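PDB 2BUE: Aac(6')-ib from Escherichia coli, which probably transfers the acetyl group of acetyl-CoA to the 6'-amino group of aminoglycoside antibiotics such as kanamycin B, conferring resistance to them. Local coordinates for residues P112-I117 / K151-P156. The protein carries 2 engineered substitutions. Residues are numbered along the deposited sequence; the frame is centred on the assembly and turned at random. Where two conformers were deposited one is given.
Sequences PGVRGI and KIQTDP. With RIO (ribostamycin), chain C.
The side-chain amide of Q153 meets V114 through its oxygen: OE1 lies 3.5 Å from V114 CG1, and the two side chains cross at about a right angle. Both polar atoms of this amide are engaged, OE1 by the hydroxyl of Y187 and NE2 by that of Y96, which fixes its rotation. The guanidinium of R115 turns back on its own segment. R115 NH1 bonds P112 O at 2.7 Å, the oxygen lying at the guanidinium edge in its plane, and V114 O, approached by the same nitrogen from above its carbonyl plane, is the second acceptor. The third flat group, the carboxylate of D155, receives N2 of ribostamycin on D155 OD1 at 2.8 Å and only weakly on OD2.

Between these groups the strands 114-117 and 151-154 run parallel, joined by a ladder: R115 N to K151 O, Q153 N to R115 O at 2.8 Å, and I117 N to Q153 O at 3.1 Å, the last being the most bent (142°). G116 leaves room beside the ladder for Q153, whose CG stands between the backbone N and the carbonyl carbon (chi1 68°) and comes within 3.5 Å of G116 CA. On the other face I117 CG2 packs on I152 CG2 at 4.0 Å, and helix 131-144, the connection of this beta-alpha-beta unit, covers both.

The axes of the short segments cross at 35°, and the paired backbones draw closer toward G116 and Q153; beyond this pairing the two strands splay apart, as in the GNAT fold, and coenzyme A fits between them. A water lies 2.7 Å from D155 OD1 and within hydrogen-bonding distance of I117 O, between the segments. With D155 on ribostamycin and P156 on coenzyme A, segment 151-156 reaches both substrate sites. D155 and D118, whose carboxylates lie close together, both hydrogen-bond the aminoglycoside, so neighbouring strands each contribute an acidic side chain to its binding.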
ATOM      1  N   PRO A 112      10.029   6.643  14.186  1.00 12.86           N
ATOM      2  CA  PRO A 112       9.172   7.469  13.325  1.00 12.71           C
ATOM      3  C   PRO A 112       9.535   7.350  11.828  1.00 11.55           C
ATOM      4  O   PRO A 112       8.808   7.894  10.976  1.00 13.01           O
ATOM      5  CB  PRO A 112       9.457   8.897  13.824  1.00 13.32           C
ATOM      6  CG  PRO A 112      10.845   8.856  14.282  1.00 13.72           C
ATOM      7  CD  PRO A 112      10.999   7.464  14.938  1.00 13.53           C
ATOM      8  N   GLY A 113      10.645   6.664  11.527  1.00 10.84           N
ATOM      9  CA  GLY A 113      11.112   6.432  10.153  1.00 10.63           C
ATOM     10  C   GLY A 113      10.432   5.262   9.448  1.00 10.13           C
ATOM     11  O   GLY A 113      10.628   5.045   8.240  1.00 10.45           O
ATOM     12  N   VAL A 114       9.653   4.486  10.208  1.00  9.96           N
ATOM     13  CA  VAL A 114       8.979   3.324   9.636  1.00  9.35           C
ATOM     14  C   VAL A 114       7.754   3.777   8.807  1.00  9.57           C
ATOM     15  O   VAL A 114       6.935   4.576   9.285  1.00  9.95           O
ATOM     16  CB  VAL A 114       8.572   2.299  10.731  1.00 10.00           C
ATOM     17  CG1 VAL A 114       7.810   1.133  10.098  1.00 10.39           C
ATOM     18  CG2 VAL A 114       9.824   1.794  11.469  1.00  9.80           C
ATOM     19  N   ARG A 115       7.660   3.297   7.564  1.00  9.13           N
ATOM     20  CA  ARG A 115       6.531   3.615   6.679  1.00  8.39           C
ATOM     21  C   ARG A 115       5.853   2.315   6.288  1.00  9.27           C
ATOM     22  O   ARG A 115       6.548   1.331   6.045  1.00  9.74           O
ATOM     23  CB  ARG A 115       6.986   4.289   5.387  1.00  9.19           C
ATOM     24  CG  ARG A 115       7.751   5.579   5.609  1.00  8.13           C
ATOM     25  CD  ARG A 115       6.783   6.742   5.913  1.00  9.42           C
ATOM     26  NE  ARG A 115       7.552   7.944   6.254  1.00  8.45           N
ATOM     27  CZ  ARG A 115       8.020   8.202   7.473  1.00 11.85           C
ATOM     28  NH1 ARG A 115       7.807   7.355   8.485  1.00 10.26           N
ATOM     29  NH2 ARG A 115       8.718   9.308   7.688  1.00 11.41           N
ATOM     30  N   GLY A 116       4.521   2.308   6.251  1.00  8.46           N
ATOM     31  CA  GLY A 116       3.833   1.128   5.739  1.00  8.73           C
ATOM     32  C   GLY A 116       3.195   1.449   4.404  1.00  8.81           C
ATOM     33  O   GLY A 116       3.017   2.623   4.054  1.00  8.40           O
ATOM     34  N   ILE A 117       2.835   0.412   3.669  1.00  8.00           N
ATOM     35  CA  ILE A 117       2.176   0.582   2.377  1.00  8.11           C
ATOM     36  C   ILE A 117       0.976  -0.361   2.236  1.00  8.55           C
ATOM     37  O   ILE A 117       0.939  -1.450   2.854  1.00  8.13           O
ATOM     38  CB  ILE A 117       3.152   0.361   1.206  1.00  8.61           C
ATOM     39  CG1 ILE A 117       3.779  -1.051   1.270  1.00  8.99           C
ATOM     40  CG2 ILE A 117       4.275   1.436   1.237  1.00  8.96           C
ATOM     41  CD1 ILE A 117       4.572  -1.443  -0.018  1.00  9.05           C
ATOM     42  N   LYS A 151      12.696   1.876   7.234  1.00  8.95           N
ATOM     43  CA  LYS A 151      12.181   0.520   7.007  1.00  9.21           C
ATOM     44  C   LYS A 151      10.769   0.648   6.464  1.00  8.78           C
ATOM     45  O   LYS A 151      10.054   1.574   6.863  1.00 10.20           O
ATOM     46  CB  LYS A 151      12.114  -0.209   8.364  1.00  9.30           C
ATOM     47  CG  LYS A 151      11.605  -1.651   8.256  1.00 11.58           C
ATOM     48  CD  LYS A 151      11.829  -2.374   9.585  1.00 12.01           C
ATOM     49  CE  LYS A 151      10.836  -1.935  10.648  1.00 13.85           C
ATOM     50  NZ  LYS A 151      11.171  -2.511  12.029  1.00 16.18           N
ATOM     51  N   ILE A 152      10.406  -0.224   5.524  1.00  8.78           N
ATOM     52  CA  ILE A 152       9.023  -0.240   5.050  0.50  8.60           C
ATOM     53  C   ILE A 152       8.379  -1.510   5.557  1.00  8.92           C
ATOM     54  O   ILE A 152       9.032  -2.548   5.640  1.00  8.90           O
ATOM     55  CB  ILE A 152       8.929  -0.118   3.527  0.50  8.98           C
ATOM     56  CG1 ILE A 152       9.749   1.097   3.051  0.50 10.51           C
ATOM     57  CG2 ILE A 152       7.468   0.005   3.076  0.50  9.26           C
ATOM     58  CD1 ILE A 152       9.997   1.110   1.568  0.50 10.74           C
ATOM     59  N   GLN A 153       7.108  -1.389   5.949  1.00  8.72           N
ATOM     60  CA  GLN A 153       6.337  -2.551   6.422  1.00  8.70           C
ATOM     61  C   GLN A 153       5.097  -2.725   5.576  1.00  8.80           C
ATOM     62  O   GLN A 153       4.614  -1.775   4.914  1.00  8.26           O
ATOM     63  CB  GLN A 153       5.932  -2.404   7.895  1.00  8.87           C
ATOM     64  CG  GLN A 153       4.904  -1.265   8.096  1.00  7.95           C
ATOM     65  CD  GLN A 153       4.461  -1.108   9.542  1.00  9.45           C
ATOM     66  OE1 GLN A 153       5.264  -1.213  10.482  1.00 10.22           O
ATOM     67  NE2 GLN A 153       3.182  -0.806   9.724  1.00  9.76           N
ATOM     68  N   THR A 154       4.552  -3.936   5.596  1.00  8.91           N
ATOM     69  CA  THR A 154       3.198  -4.144   5.069  1.00 10.29           C
ATOM     70  C   THR A 154       2.558  -5.284   5.876  1.00 10.35           C
ATOM     71  O   THR A 154       3.273  -5.998   6.574  1.00 10.57           O
ATOM     72  CB  THR A 154       3.180  -4.415   3.562  1.00 11.89           C
ATOM     73  OG1 THR A 154       1.826  -4.301   3.060  1.00 15.75           O
ATOM     74  CG2 THR A 154       3.783  -5.773   3.243  1.00 11.81           C
ATOM     75  N   ASP A 155       1.241  -5.418   5.769  1.00  9.32           N
ATOM     76  CA  ASP A 155       0.489  -6.265   6.700  1.00  9.60           C
ATOM     77  C   ASP A 155      -0.677  -7.000   6.009  1.00  9.58           C
ATOM     78  O   ASP A 155      -1.833  -6.855   6.432  1.00  9.84           O
ATOM     79  CB  ASP A 155       0.011  -5.446   7.908  1.00  9.28           C
ATOM     80  CG  ASP A 155      -1.073  -4.408   7.541  1.00 10.44           C
ATOM     81  OD1 ASP A 155      -1.091  -3.950   6.373  1.00 11.94           O
ATOM     82  OD2 ASP A 155      -1.919  -4.107   8.412  1.00 13.41           O
ATOM     83  N   PRO A 156      -0.368  -7.797   4.962  1.00  9.61           N
ATOM     84  CA  PRO A 156      -1.434  -8.514   4.265  1.00  9.87           C
ATOM     85  C   PRO A 156      -2.166  -9.479   5.200  1.00 10.09           C
ATOM     86  O   PRO A 156      -1.593  -9.966   6.168  1.00  9.84           O
ATOM     87  CB  PRO A 156      -0.693  -9.306   3.177  1.00  9.65           C
ATOM     88  CG  PRO A 156       0.755  -9.455   3.726  1.00 10.21           C
ATOM     89  CD  PRO A 156       0.973  -8.113   4.426  1.00  9.81           C
TER
HETATM   90  O1  RIO C1201      -7.600   2.590   3.269  1.00 28.45           O
HETATM   91  C1  RIO C1201      -7.555   3.948   3.730  1.00 26.97           C
HETATM   92  C2  RIO C1201      -8.133   3.996   5.150  1.00 26.43           C
HETATM   93  O2  RIO C1201      -7.912   2.760   5.860  1.00 23.57           O
HETATM   94  C3  RIO C1201      -6.688   2.849   6.608  1.00 21.54           C
HETATM   95  O3  RIO C1201      -5.655   2.053   5.991  1.00 12.35           O
HETATM   96  C4  RIO C1201      -5.032   1.070   6.909  1.00 12.01           C
HETATM   97  C5  RIO C1201      -3.857   1.695   7.714  1.00 11.32           C
HETATM   98  O4  RIO C1201      -4.326   2.745   8.542  1.00 12.18           O
HETATM   99  C6  RIO C1201      -3.072   0.680   8.564  1.00  9.19           C
HETATM  100  N1  RIO C1201      -1.874   1.358   9.139  1.00  9.78           N
HETATM  101  C7  RIO C1201      -2.609  -0.514   7.685  1.00 10.47           C
HETATM  102  C8  RIO C1201      -3.822  -1.172   6.994  1.00  9.08           C
HETATM  103  N2  RIO C1201      -3.344  -2.358   6.228  1.00  9.05           N
HETATM  104  C9  RIO C1201      -4.555  -0.145   6.061  1.00 10.33           C
HETATM  105  O5  RIO C1201      -5.745  -0.844   5.592  1.00  9.72           O
HETATM  106  C10 RIO C1201      -6.047  -0.601   4.217  1.00 11.28           C
HETATM  107  O6  RIO C1201      -5.337  -1.481   3.380  1.00 12.89           O
HETATM  108  C11 RIO C1201      -5.733  -2.897   3.446  1.00 14.40           C
HETATM  109  C12 RIO C1201      -4.937  -3.615   2.330  1.00 13.70           C
HETATM  110  N3  RIO C1201      -3.544  -3.834   2.751  1.00 14.04           N
HETATM  111  C13 RIO C1201      -7.268  -3.064   3.225  1.00 15.01           C
HETATM  112  O7  RIO C1201      -7.603  -4.450   3.471  1.00 15.24           O
HETATM  113  C14 RIO C1201      -8.047  -2.140   4.193  1.00 13.41           C
HETATM  114  O8  RIO C1201      -9.490  -2.275   4.051  1.00 16.95           O
HETATM  115  C15 RIO C1201      -7.592  -0.679   4.035  1.00 11.63           C
HETATM  116  N4  RIO C1201      -8.263   0.216   4.978  1.00 13.16           N
HETATM  117  C16 RIO C1201      -6.349   4.360   6.684  1.00 25.05           C
HETATM  118  O9  RIO C1201      -6.372   4.714   8.057  1.00 27.78           O
HETATM  119  C17 RIO C1201      -7.563   5.067   6.053  1.00 28.15           C
HETATM  120  O10 RIO C1201      -8.529   5.314   7.112  1.00 31.26           O
HETATM  121  O   HOH W   1       0.533  -1.979   5.664  1.00  9.97           O